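Local coordinates for protein oxidoreductase (Methanosarcina mazei, PDB 3KA7) that binds flavin-adenine dinucleotide and probably works as an oxidoreductase of the flavin-containing amine oxidoreductase family, at residues Asn387-Ala401 against Glu410-Lys422. Residues are numbered along the deposited sequence; the frame is centred on the assembly and turned at random.
With FAD (flavin-adenine dinucleotide), chain B.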
# COMPACT_ATOMS: atom_id res chain seq x y z
N ASN A 387 9.36 12.07 -8.30
CA ASN A 387 8.07 12.45 -8.86
C ASN A 387 8.20 13.34 -10.08
O ASN A 387 7.18 13.75 -10.64
CB ASN A 387 7.24 13.22 -7.83
CG ASN A 387 7.13 12.51 -6.54
OD1 ASN A 387 6.33 11.58 -6.40
ND2 ASN A 387 7.94 12.94 -5.55
N GLU A 388 9.42 13.65 -10.50
CA GLU A 388 9.60 14.54 -11.64
C GLU A 388 9.66 13.80 -12.97
O GLU A 388 9.89 12.59 -13.00
CB GLU A 388 10.86 15.40 -11.46
CG GLU A 388 10.78 16.25 -10.20
CD GLU A 388 11.88 17.28 -10.08
OE1 GLU A 388 12.85 17.25 -10.86
OE2 GLU A 388 11.76 18.14 -9.19
N THR A 389 9.48 14.54 -14.06
CA THR A 389 9.53 13.99 -15.40
C THR A 389 10.40 14.92 -16.23
O THR A 389 10.89 15.93 -15.71
CB THR A 389 8.12 13.90 -16.04
OG1 THR A 389 7.64 15.22 -16.36
CG2 THR A 389 7.13 13.22 -15.08
N PRO A 390 10.61 14.58 -17.50
CA PRO A 390 11.42 15.44 -18.38
C PRO A 390 10.77 16.79 -18.66
O PRO A 390 11.42 17.68 -19.24
CB PRO A 390 11.50 14.62 -19.68
CG PRO A 390 11.35 13.20 -19.23
CD PRO A 390 10.35 13.26 -18.11
N PHE A 391 9.51 16.96 -18.26
CA PHE A 391 8.76 18.15 -18.63
C PHE A 391 8.42 19.01 -17.43
O PHE A 391 7.88 18.52 -16.43
CB PHE A 391 7.48 17.75 -19.37
CG PHE A 391 7.72 16.82 -20.52
CD1 PHE A 391 8.37 17.26 -21.67
CD2 PHE A 391 7.32 15.49 -20.45
CE1 PHE A 391 8.60 16.39 -22.74
CE2 PHE A 391 7.55 14.61 -21.52
CZ PHE A 391 8.19 15.07 -22.66
N SER A 392 8.72 20.30 -17.51
CA SER A 392 8.34 21.20 -16.44
C SER A 392 6.83 21.25 -16.27
O SER A 392 6.09 21.20 -17.25
CB SER A 392 8.91 22.61 -16.67
OG SER A 392 10.25 22.61 -16.22
N GLY A 393 6.38 21.33 -15.02
CA GLY A 393 4.96 21.42 -14.73
C GLY A 393 4.22 20.09 -14.78
O GLY A 393 3.00 20.06 -14.62
N LEU A 394 4.95 19.00 -15.02
CA LEU A 394 4.36 17.66 -14.99
C LEU A 394 5.00 16.82 -13.89
O LEU A 394 6.21 16.58 -13.93
CB LEU A 394 4.54 16.97 -16.35
CG LEU A 394 4.10 15.50 -16.39
CD1 LEU A 394 2.62 15.37 -16.11
CD2 LEU A 394 4.45 14.90 -17.74
N TYR A 395 4.19 16.41 -12.92
CA TYR A 395 4.64 15.56 -11.82
C TYR A 395 3.83 14.26 -11.73
O TYR A 395 2.68 14.21 -12.15
CB TYR A 395 4.53 16.30 -10.49
CG TYR A 395 5.43 17.52 -10.40
CD1 TYR A 395 6.72 17.42 -9.89
CD2 TYR A 395 4.99 18.77 -10.83
CE1 TYR A 395 7.56 18.53 -9.81
CE2 TYR A 395 5.82 19.89 -10.76
CZ TYR A 395 7.10 19.76 -10.24
OH TYR A 395 7.94 20.86 -10.17
N VAL A 396 4.45 13.23 -11.17
CA VAL A 396 3.78 11.94 -10.97
C VAL A 396 3.64 11.65 -9.49
O VAL A 396 4.61 11.74 -8.73
CB VAL A 396 4.57 10.79 -11.63
CG1 VAL A 396 3.93 9.42 -11.28
CG2 VAL A 396 4.66 11.01 -13.12
N VAL A 397 2.42 11.31 -9.07
CA VAL A 397 2.17 10.91 -7.70
C VAL A 397 1.47 9.55 -7.66
O VAL A 397 0.99 9.06 -8.68
CB VAL A 397 1.29 11.93 -6.96
CG1 VAL A 397 1.99 13.30 -6.95
CG2 VAL A 397 -0.08 12.04 -7.64
N GLY A 398 1.42 8.95 -6.48
CA GLY A 398 0.81 7.62 -6.36
C GLY A 398 1.85 6.59 -5.96
O GLY A 398 2.99 6.94 -5.66
N ASP A 399 1.45 5.33 -5.94
CA ASP A 399 2.36 4.30 -5.44
C ASP A 399 3.42 3.85 -6.46
O ASP A 399 4.16 2.89 -6.21
CB ASP A 399 1.60 3.14 -4.76
CG ASP A 399 0.91 2.19 -5.74
OD1 ASP A 399 1.11 2.30 -6.97
OD2 ASP A 399 0.15 1.34 -5.25
N GLY A 400 3.50 4.56 -7.58
CA GLY A 400 4.62 4.41 -8.51
C GLY A 400 5.67 5.48 -8.29
O GLY A 400 6.70 5.51 -8.97
N ALA A 401 5.39 6.35 -7.32
CA ALA A 401 6.33 7.42 -6.95
C ALA A 401 6.21 7.73 -5.46
O ALA A 401 5.90 8.87 -5.09
CB ALA A 401 6.07 8.66 -7.77
N GLU A 410 1.27 5.54 3.13
CA GLU A 410 2.11 6.51 3.83
C GLU A 410 3.18 7.02 2.85
O GLU A 410 3.48 8.22 2.78
CB GLU A 410 2.73 5.90 5.09
CG GLU A 410 1.75 5.19 6.02
CD GLU A 410 0.72 6.11 6.67
OE1 GLU A 410 0.76 7.34 6.45
OE2 GLU A 410 -0.14 5.58 7.41
N GLY A 411 3.74 6.09 2.06
CA GLY A 411 4.65 6.48 1.00
C GLY A 411 3.98 7.33 -0.06
O GLY A 411 4.57 8.26 -0.58
N VAL A 412 2.74 6.99 -0.41
CA VAL A 412 2.01 7.80 -1.38
C VAL A 412 1.89 9.22 -0.85
O VAL A 412 2.16 10.19 -1.57
CB VAL A 412 0.60 7.23 -1.66
CG1 VAL A 412 -0.21 8.23 -2.49
CG2 VAL A 412 0.71 5.90 -2.37
N ALA A 413 1.50 9.35 0.41
CA ALA A 413 1.35 10.69 1.03
C ALA A 413 2.67 11.48 1.02
O ALA A 413 2.69 12.66 0.65
CB ALA A 413 0.81 10.54 2.45
N LEU A 414 3.76 10.83 1.42
CA LEU A 414 5.08 11.49 1.44
C LEU A 414 5.43 12.02 0.06
O LEU A 414 5.92 13.14 -0.07
CB LEU A 414 6.16 10.53 1.93
CG LEU A 414 6.11 10.20 3.42
CD1 LEU A 414 7.01 9.01 3.77
CD2 LEU A 414 6.48 11.43 4.25
N GLY A 415 5.17 11.22 -0.97
CA GLY A 415 5.41 11.66 -2.34
C GLY A 415 4.59 12.89 -2.74
O GLY A 415 5.12 13.83 -3.33
N VAL A 416 3.30 12.89 -2.41
CA VAL A 416 2.46 14.04 -2.74
C VAL A 416 2.99 15.28 -2.01
O VAL A 416 3.10 16.35 -2.61
CB VAL A 416 0.97 13.81 -2.37
CG1 VAL A 416 0.15 15.07 -2.60
CG2 VAL A 416 0.39 12.65 -3.19
N MSE A 417 3.37 15.11 -0.74
CA MSE A 417 3.92 16.24 0.03
C MSE A 417 5.16 16.80 -0.66
O MSE A 417 5.35 18.02 -0.72
CB MSE A 417 4.27 15.79 1.45
CG MSE A 417 3.07 15.47 2.32
SE MSE A 417 3.68 14.71 4.02
CE MSE A 417 2.08 15.03 5.10
N SER A 418 6.00 15.92 -1.20
CA SER A 418 7.21 16.35 -1.89
C SER A 418 6.90 17.22 -3.11
O SER A 418 7.52 18.27 -3.33
CB SER A 418 8.05 15.12 -2.29
OG SER A 418 9.15 15.51 -3.08
N VAL A 419 5.93 16.78 -3.91
CA VAL A 419 5.50 17.54 -5.07
C VAL A 419 4.93 18.89 -4.66
O VAL A 419 5.26 19.92 -5.25
CB VAL A 419 4.45 16.76 -5.86
CG1 VAL A 419 3.76 17.64 -6.88
CG2 VAL A 419 5.10 15.55 -6.54
N MSE A 420 4.06 18.88 -3.66
CA MSE A 420 3.44 20.11 -3.20
C MSE A 420 4.50 21.13 -2.77
O MSE A 420 4.39 22.32 -3.06
CB MSE A 420 2.50 19.82 -2.03
CG MSE A 420 1.33 18.89 -2.37
SE MSE A 420 0.11 19.62 -3.70
CE MSE A 420 0.64 18.56 -5.27
N GLU A 421 5.53 20.66 -2.08
CA GLU A 421 6.60 21.53 -1.61
C GLU A 421 7.38 22.10 -2.80
O GLU A 421 7.82 23.25 -2.78
CB GLU A 421 7.53 20.78 -0.67
CG GLU A 421 6.85 20.32 0.63
CD GLU A 421 7.58 19.20 1.34
OE1 GLU A 421 8.78 18.98 1.05
OE2 GLU A 421 6.96 18.53 2.20
N LYS A 422 7.53 21.28 -3.83
CA LYS A 422 8.21 21.72 -5.04
C LYS A 422 7.39 22.77 -5.77
O LYS A 422 7.94 23.79 -6.20
CB LYS A 422 8.51 20.53 -5.96
CG LYS A 422 9.67 19.67 -5.49
CD LYS A 422 9.86 18.43 -6.36
CE LYS A 422 11.04 17.60 -5.88
NZ LYS A 422 11.27 16.41 -6.74
PA FAD B . -4.41 4.47 -8.03
O1A FAD B . -3.47 3.70 -8.92
O2A FAD B . -5.20 3.67 -7.02
O5B FAD B . -5.44 5.29 -8.95
C5B FAD B . -5.09 5.63 -10.29
C4B FAD B . -6.39 6.15 -10.91
O4B FAD B . -6.18 6.62 -12.22
C3B FAD B . -7.44 5.03 -10.98
O3B FAD B . -8.63 5.44 -10.33
C2B FAD B . -7.66 4.84 -12.48
O2B FAD B . -8.98 4.47 -12.81
C1B FAD B . -7.26 6.20 -13.05
N9A FAD B . -6.78 6.18 -14.43
C8A FAD B . -5.91 5.30 -15.05
N7A FAD B . -5.70 5.73 -16.33
C5A FAD B . -6.43 6.87 -16.50
C6A FAD B . -6.61 7.71 -17.59
N6A FAD B . -5.90 7.53 -18.70
N1A FAD B . -7.42 8.82 -17.46
C2A FAD B . -8.07 9.09 -16.27
N3A FAD B . -7.90 8.25 -15.19
C4A FAD B . -7.09 7.16 -15.32
N1 FAD B . -2.16 0.38 1.08
C2 FAD B . -2.24 0.69 2.43
O2 FAD B . -1.80 1.78 2.83
N3 FAD B . -2.79 -0.22 3.31
C4 FAD B . -3.25 -1.45 2.86
O4 FAD B . -3.74 -2.27 3.64
C4X FAD B . -3.17 -1.77 1.51
N5 FAD B . -3.61 -3.00 1.06
C5X FAD B . -3.53 -3.30 -0.29
C6 FAD B . -3.99 -4.53 -0.76
C7 FAD B . -3.94 -4.83 -2.12
C7M FAD B . -4.44 -6.17 -2.60
C8 FAD B . -3.41 -3.89 -2.99
C8M FAD B . -3.32 -4.17 -4.47
C9 FAD B . -2.94 -2.66 -2.53
C9A FAD B . -3.01 -2.36 -1.17
N10 FAD B . -2.54 -1.14 -0.70
C10 FAD B . -2.62 -0.84 0.63
C1' FAD B . -1.88 -0.16 -1.61
C2' FAD B . -2.90 0.92 -1.98
O2' FAD B . -4.14 0.31 -2.34
C3' FAD B . -2.35 1.74 -3.15
O3' FAD B . -1.00 2.09 -2.88
C4' FAD B . -3.10 3.03 -3.46
O4' FAD B . -4.50 2.83 -3.53
C5' FAD B . -2.61 3.51 -4.82
O5' FAD B . -3.06 4.83 -4.99
P FAD B . -2.51 5.71 -6.19
O1P FAD B . -2.39 7.14 -5.73
O2P FAD B . -1.26 5.13 -6.81
O3P FAD B . -3.66 5.71 -7.32
O HOH W 1 3.02 9.95 -4.35
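K422 and E388 form the salt bridge of this contact: NZ lies 3.0 Å from E388 OE2 and meets it from above the carboxylate plane, 50° out of it. The lysine chain, extended beyond CG, also runs past the Y395 ring, its CD 4.1 Å from Y395 CE1. Toward the cofactor, a water bridges the segments, accepting from G398 N (2.8 Å) and in donor range of V412 O and A401 O. One residue on from G398, D399 N donates to FAD O2P (N-H...O angle 164°), and D399 OD2 accepts from the ribityl O3' at 2.7 Å while also pairing with R38.

Along the middle, V419 divides its methyls: CG1, anti to its own backbone N (chi1 167°), lies 3.9 Å from Y395 CG, whereas CG2 presses on N387 CB at 3.4 Å and reaches V397 CG1. V397 CB meets V416 CG2 at 3.9 Å; at the cofactor end V412 CG2 sits 3.8 Å from D399 CB. Replacing N387 with glycine would probably open a gap beside V419 CG2 and leave that methyl less firmly packed.

Strand 394-396, an edge of the parallel Rossmann-type sheet, thus packs through Y395, and with its flanking loop residues, on helix 408-421 along a mainly apolar seam. Its exposed end carries a charge pair; at its buried end, V412 packing probably helps to position D399, whose amide serves the FAD phosphate and whose carboxylate takes the ribityl hydroxyl.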